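Local coordinates for uncharacterized protein (Leishmania infantum, PDB 4TYZ) that is of unknown function but, carrying a C-terminal GRAM domain, may bind and transfer sterols, at residues V5-L19 against Y36-S48. Residues are numbered along the deposited sequence; the frame is centred on the assembly and turned at random. Where two conformers were deposited one is given.
Sequences VFRKSFPDLAGETLL and YLFITPHWLCFQS. With EDO (1,2-ethanediol), chain C.
One face of the F38 ring carries F6, whose CD1 lies 3.5 Å from F38 CG with the two ring planes turned 51° apart; L18 CD1 and V5 CG1 meet F38 at its edge. C45 serves two rings at once: its small, polarisable SG sits over the face of F10, 4.3 Å from that ring's centroid, and touches the edge of F6 at CE1. L13 sends CD2 over the five-membered ring of W43, 3.4 Å from NE1, a CH-pi contact suited to a slim methyl, while E16 OE1 lies at the indole edge. In this GRAM domain, a PH-like fold, helix 2-9 and the chain after it pack across the hairpin of strands 31-39 and 43-48, flat phenyls filling the buried layer; the axis of 5-9 crosses 43-48 at 96°. A bend at chi2 brings the carboxylate of E16 to the turn, its two oxygens accepting three donors: T40 OG1 on the anti lone pair of OE1 at 2.7 Å, and, both syn but tilted out of plane, H42 N on OE1 and H42 ND1 on OE2, the latter nearly straight (173°). R7 NH1 and NH2, end-on, both donate to E16 O. Where strand 36-39 ends, I39 O accepts L19 N at 2.8 Å.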
loop_
_atom_site.group_PDB
_atom_site.type_symbol
_atom_site.label_atom_id
_atom_site.label_comp_id
_atom_site.label_asym_id
_atom_site.label_seq_id
_atom_site.Cartn_x
_atom_site.Cartn_y
_atom_site.Cartn_z
ATOM N N VAL A 5 -3.102 -6.739 12.990
ATOM C CA VAL A 5 -2.338 -5.516 12.754
ATOM C C VAL A 5 -3.254 -4.452 12.156
ATOM O O VAL A 5 -3.248 -3.294 12.585
ATOM C CB VAL A 5 -1.136 -5.757 11.824
ATOM C CG1 VAL A 5 -0.392 -4.445 11.568
ATOM C CG2 VAL A 5 -0.205 -6.788 12.433
ATOM N N PHE A 6 -4.059 -4.851 11.174
ATOM C CA PHE A 6 -4.969 -3.911 10.540
ATOM C C PHE A 6 -5.971 -3.334 11.536
ATOM O O PHE A 6 -6.212 -2.123 11.546
ATOM C CB PHE A 6 -5.727 -4.571 9.386
ATOM C CG PHE A 6 -6.592 -3.614 8.626
ATOM C CD1 PHE A 6 -6.020 -2.685 7.781
ATOM C CD2 PHE A 6 -7.967 -3.623 8.771
ATOM C CE1 PHE A 6 -6.811 -1.763 7.081
ATOM C CE2 PHE A 6 -8.759 -2.722 8.067
ATOM C CZ PHE A 6 -8.173 -1.784 7.217
ATOM N N ARG A 7 -6.557 -4.200 12.356
ATOM C CA ARG A 7 -7.612 -3.757 13.255
ATOM C C ARG A 7 -7.078 -2.884 14.382
ATOM O O ARG A 7 -7.787 -2.016 14.881
ATOM C CB ARG A 7 -8.365 -4.955 13.834
ATOM C CG ARG A 7 -9.034 -5.819 12.770
ATOM C CD ARG A 7 -10.008 -5.004 11.933
ATOM N NE ARG A 7 -10.587 -5.815 10.864
ATOM C CZ ARG A 7 -11.240 -5.322 9.815
ATOM N NH1 ARG A 7 -11.401 -4.006 9.677
ATOM N NH2 ARG A 7 -11.732 -6.148 8.904
ATOM N N LYS A 8 -5.836 -3.112 14.780
ATOM C CA LYS A 8 -5.196 -2.244 15.757
ATOM C C LYS A 8 -4.862 -0.875 15.147
ATOM O O LYS A 8 -5.025 0.167 15.798
ATOM C CB LYS A 8 -3.926 -2.903 16.313
ATOM C CG LYS A 8 -3.229 -2.092 17.401
ATOM C CD LYS A 8 -2.209 -2.932 18.151
ATOM C CE LYS A 8 -1.129 -3.456 17.222
ATOM N NZ LYS A 8 -0.278 -2.356 16.689
ATOM N N SER A 9 -4.410 -0.875 13.895
ATOM C CA SER A 9 -3.845 0.326 13.297
ATOM C C SER A 9 -4.872 1.278 12.713
ATOM O O SER A 9 -4.633 2.483 12.632
ATOM C CB SER A 9 -2.848 -0.061 12.205
ATOM O OG SER A 9 -1.730 -0.719 12.784
ATOM N N PHE A 10 -6.010 0.735 12.306
ATOM C CA PHE A 10 -6.994 1.524 11.570
ATOM C C PHE A 10 -8.399 1.324 12.132
ATOM O O PHE A 10 -9.269 0.784 11.450
ATOM C CB PHE A 10 -6.974 1.157 10.078
ATOM C CG PHE A 10 -5.622 1.323 9.434
ATOM C CD1 PHE A 10 -5.175 2.582 9.057
ATOM C CD2 PHE A 10 -4.777 0.231 9.267
ATOM C CE1 PHE A 10 -3.906 2.740 8.485
ATOM C CE2 PHE A 10 -3.513 0.394 8.706
ATOM C CZ PHE A 10 -3.091 1.649 8.309
ATOM N N PRO A 11 -8.625 1.745 13.388
ATOM C CA PRO A 11 -9.936 1.506 14.002
ATOM C C PRO A 11 -11.056 2.269 13.301
ATOM O O PRO A 11 -12.208 1.855 13.415
ATOM C CB PRO A 11 -9.749 1.988 15.451
ATOM C CG PRO A 11 -8.612 2.918 15.404
ATOM C CD PRO A 11 -7.699 2.437 14.301
ATOM N N ASP A 12 -10.727 3.325 12.558
ATOM C CA ASP A 12 -11.749 4.033 11.793
ATOM C C ASP A 12 -12.268 3.164 10.648
ATOM O O ASP A 12 -13.354 3.416 10.117
ATOM C CB ASP A 12 -11.206 5.363 11.248
ATOM C CG ASP A 12 -9.886 5.205 10.512
ATOM O OD1 ASP A 12 -8.998 4.498 11.034
ATOM O OD2 ASP A 12 -9.723 5.803 9.428
ATOM N N LEU A 13 -11.499 2.138 10.281
ATOM C CA LEU A 13 -11.870 1.252 9.177
ATOM C C LEU A 13 -12.409 -0.096 9.684
ATOM O O LEU A 13 -12.338 -1.109 8.980
ATOM C CB LEU A 13 -10.667 1.027 8.248
ATOM C CG LEU A 13 -10.055 2.341 7.770
ATOM C CD1 LEU A 13 -8.889 2.041 6.800
ATOM C CD2 LEU A 13 -11.105 3.201 7.065
ATOM N N ALA A 14 -12.965 -0.088 10.897
ATOM C CA ALA A 14 -13.437 -1.318 11.537
ATOM C C ALA A 14 -14.577 -2.012 10.786
ATOM O O ALA A 14 -14.832 -3.200 11.004
ATOM C CB ALA A 14 -13.862 -1.033 12.985
ATOM N N GLY A 15 -15.253 -1.282 9.904
ATOM C CA GLY A 15 -16.285 -1.893 9.080
ATOM C C GLY A 15 -15.802 -2.372 7.725
ATOM O O GLY A 15 -16.563 -2.969 6.957
ATOM N N GLU A 16 -14.541 -2.090 7.415
ATOM C CA GLU A 16 -13.964 -2.501 6.135
ATOM C C GLU A 16 -13.499 -3.949 6.165
ATOM O O GLU A 16 -12.800 -4.349 7.081
ATOM C CB GLU A 16 -12.771 -1.614 5.786
ATOM C CG GLU A 16 -13.136 -0.180 5.449
ATOM C CD GLU A 16 -13.805 -0.077 4.092
ATOM O OE1 GLU A 16 -13.138 -0.371 3.079
ATOM O OE2 GLU A 16 -14.996 0.277 4.052
ATOM N N THR A 17 -13.885 -4.725 5.162
ATOM C CA THR A 17 -13.314 -6.056 5.028
ATOM C C THR A 17 -11.886 -5.962 4.503
ATOM O O THR A 17 -11.547 -5.075 3.714
ATOM C CB THR A 17 -14.130 -6.942 4.092
ATOM O OG1 THR A 17 -14.363 -6.233 2.871
ATOM C CG2 THR A 17 -15.460 -7.301 4.730
ATOM N N LEU A 18 -11.043 -6.874 4.967
ATOM C CA LEU A 18 -9.675 -6.930 4.495
ATOM C C LEU A 18 -9.652 -7.886 3.309
ATOM O O LEU A 18 -9.787 -9.107 3.474
ATOM C CB LEU A 18 -8.723 -7.384 5.606
ATOM C CG LEU A 18 -7.240 -7.336 5.237
ATOM C CD1 LEU A 18 -6.834 -5.926 4.834
ATOM C CD2 LEU A 18 -6.366 -7.823 6.396
ATOM N N LEU A 19 -9.514 -7.332 2.108
ATOM C CA LEU A 19 -9.588 -8.138 0.892
ATOM C C LEU A 19 -8.280 -8.836 0.594
ATOM O O LEU A 19 -8.271 -9.970 0.115
ATOM C CB LEU A 19 -9.985 -7.274 -0.305
ATOM C CG LEU A 19 -11.334 -6.573 -0.196
ATOM C CD1 LEU A 19 -11.556 -5.687 -1.405
ATOM C CD2 LEU A 19 -12.449 -7.604 -0.062
ATOM N N TYR A 36 3.231 -3.679 5.873
ATOM C CA TYR A 36 2.153 -4.381 5.199
ATOM C C TYR A 36 1.278 -3.407 4.461
ATOM O O TYR A 36 0.843 -2.404 5.027
ATOM C CB TYR A 36 1.288 -5.144 6.197
ATOM C CG TYR A 36 2.056 -5.922 7.235
ATOM C CD1 TYR A 36 2.724 -7.089 6.899
ATOM C CD2 TYR A 36 2.103 -5.489 8.556
ATOM C CE1 TYR A 36 3.421 -7.809 7.862
ATOM C CE2 TYR A 36 2.795 -6.197 9.521
ATOM C CZ TYR A 36 3.448 -7.354 9.170
ATOM O OH TYR A 36 4.139 -8.053 10.140
ATOM N N LEU A 37 1.012 -3.738 3.208
ATOM C CA LEU A 37 0.009 -3.059 2.400
ATOM C C LEU A 37 -1.320 -3.774 2.595
ATOM O O LEU A 37 -1.381 -4.992 2.459
ATOM C CB LEU A 37 0.425 -3.081 0.931
ATOM C CG LEU A 37 -0.485 -2.286 0.011
ATOM C CD1 LEU A 37 -0.245 -0.833 0.325
ATOM C CD2 LEU A 37 -0.175 -2.601 -1.455
ATOM N N PHE A 38 -2.365 -3.026 2.949
ATOM C CA PHE A 38 -3.710 -3.581 3.116
ATOM C C PHE A 38 -4.654 -3.047 2.054
ATOM O O PHE A 38 -4.696 -1.844 1.803
ATOM C CB PHE A 38 -4.287 -3.228 4.487
ATOM C CG PHE A 38 -3.431 -3.652 5.645
ATOM C CD1 PHE A 38 -3.555 -4.922 6.183
ATOM C CD2 PHE A 38 -2.526 -2.770 6.218
ATOM C CE1 PHE A 38 -2.792 -5.303 7.274
ATOM C CE2 PHE A 38 -1.757 -3.150 7.299
ATOM C CZ PHE A 38 -1.892 -4.413 7.831
ATOM N N ILE A 39 -5.441 -3.939 1.462
ATOM C CA ILE A 39 -6.425 -3.554 0.465
ATOM C C ILE A 39 -7.822 -3.852 1.010
ATOM O O ILE A 39 -8.122 -4.985 1.385
ATOM C CB ILE A 39 -6.174 -4.290 -0.849
ATOM C CG1 ILE A 39 -4.830 -3.820 -1.427
ATOM C CG2 ILE A 39 -7.310 -4.066 -1.830
ATOM C CD1 ILE A 39 -4.320 -4.663 -2.531
ATOM N N THR A 40 -8.644 -2.813 1.100
ATOM C CA THR A 40 -10.021 -2.963 1.523
ATOM C C THR A 40 -10.904 -2.426 0.396
ATOM O O THR A 40 -10.388 -1.938 -0.616
ATOM C CB THR A 40 -10.297 -2.226 2.871
ATOM O OG1 THR A 40 -10.510 -0.826 2.635
ATOM C CG2 THR A 40 -9.134 -2.416 3.834
ATOM N N PRO A 41 -12.232 -2.546 0.531
ATOM C CA PRO A 41 -13.025 -2.061 -0.604
ATOM C C PRO A 41 -12.885 -0.554 -0.878
ATOM O O PRO A 41 -12.989 -0.148 -2.036
ATOM C CB PRO A 41 -14.462 -2.411 -0.190
ATOM C CG PRO A 41 -14.308 -3.602 0.720
ATOM C CD PRO A 41 -13.038 -3.323 1.492
ATOM N N HIS A 42 -12.619 0.252 0.147
ATOM C CA HIS A 42 -12.552 1.705 -0.039
ATOM C C HIS A 42 -11.178 2.317 0.215
ATOM O O HIS A 42 -10.964 3.484 -0.131
ATOM C CB HIS A 42 -13.569 2.403 0.869
ATOM C CG HIS A 42 -14.986 2.068 0.543
ATOM N ND1 HIS A 42 -15.768 1.279 1.360
ATOM C CD2 HIS A 42 -15.753 2.393 -0.522
ATOM C CE1 HIS A 42 -16.962 1.137 0.809
ATOM N NE2 HIS A 42 -16.980 1.801 -0.328
ATOM N N TRP A 43 -10.262 1.543 0.799
ATOM C CA TRP A 43 -8.994 2.095 1.285
ATOM C C TRP A 43 -7.769 1.299 0.916
ATOM O O TRP A 43 -7.771 0.069 0.860
ATOM C CB TRP A 43 -9.017 2.233 2.833
ATOM C CG TRP A 43 -10.080 3.166 3.302
ATOM C CD1 TRP A 43 -11.398 2.864 3.506
ATOM C CD2 TRP A 43 -9.933 4.559 3.598
ATOM N NE1 TRP A 43 -12.085 3.990 3.913
ATOM C CE2 TRP A 43 -11.208 5.042 3.977
ATOM C CE3 TRP A 43 -8.850 5.446 3.583
ATOM C CZ2 TRP A 43 -11.428 6.373 4.353
ATOM C CZ3 TRP A 43 -9.066 6.773 3.946
ATOM C CH2 TRP A 43 -10.348 7.224 4.324
ATOM N N LEU A 44 -6.718 2.059 0.664
ATOM C CA LEU A 44 -5.380 1.532 0.513
ATOM C C LEU A 44 -4.603 1.951 1.744
ATOM O O LEU A 44 -4.460 3.141 2.008
ATOM C CB LEU A 44 -4.725 2.076 -0.751
ATOM C CG LEU A 44 -3.290 1.590 -0.873
ATOM C CD1 LEU A 44 -3.290 0.080 -0.935
ATOM C CD2 LEU A 44 -2.616 2.204 -2.093
ATOM N N CYS A 45 -4.116 0.979 2.512
ATOM C CA CYS A 45 -3.462 1.290 3.787
ATOM C C CYS A 45 -2.100 0.640 3.897
ATOM O O CYS A 45 -1.846 -0.398 3.295
ATOM C CB CYS A 45 -4.305 0.823 4.975
ATOM S SG CYS A 45 -6.022 1.353 4.893
ATOM N N PHE A 46 -1.246 1.247 4.703
ATOM C CA PHE A 46 0.058 0.665 5.001
ATOM C C PHE A 46 0.355 0.835 6.474
ATOM O O PHE A 46 0.134 1.911 7.018
ATOM C CB PHE A 46 1.164 1.325 4.166
ATOM C CG PHE A 46 2.541 0.823 4.498
ATOM C CD1 PHE A 46 3.077 -0.255 3.813
ATOM C CD2 PHE A 46 3.286 1.413 5.511
ATOM C CE1 PHE A 46 4.348 -0.737 4.130
ATOM C CE2 PHE A 46 4.548 0.940 5.844
ATOM C CZ PHE A 46 5.090 -0.129 5.145
ATOM N N GLN A 47 0.854 -0.224 7.112
ATOM C CA GLN A 47 1.372 -0.136 8.479
ATOM C C GLN A 47 2.783 -0.699 8.545
ATOM O O GLN A 47 3.027 -1.814 8.089
ATOM C CB GLN A 47 0.461 -0.888 9.460
ATOM C CG GLN A 47 1.019 -0.994 10.895
ATOM C CD GLN A 47 1.199 0.359 11.549
ATOM O OE1 GLN A 47 0.251 1.138 11.658
ATOM N NE2 GLN A 47 2.417 0.644 11.998
ATOM N N SER A 48 3.705 0.062 9.134
ATOM C CA SER A 48 5.061 -0.414 9.379
ATOM C C SER A 48 5.054 -1.554 10.395
ATOM O O SER A 48 4.325 -1.516 11.387
ATOM C CB SER A 48 5.944 0.724 9.895
ATOM O OG SER A 48 5.999 1.793 8.976
HETATM C C1 EDO C . -16.146 5.435 11.064
HETATM O O1 EDO C . -15.765 4.049 11.026
HETATM C C2 EDO C . -16.473 5.827 12.503
HETATM O O2 EDO C . -15.283 5.692 13.291
#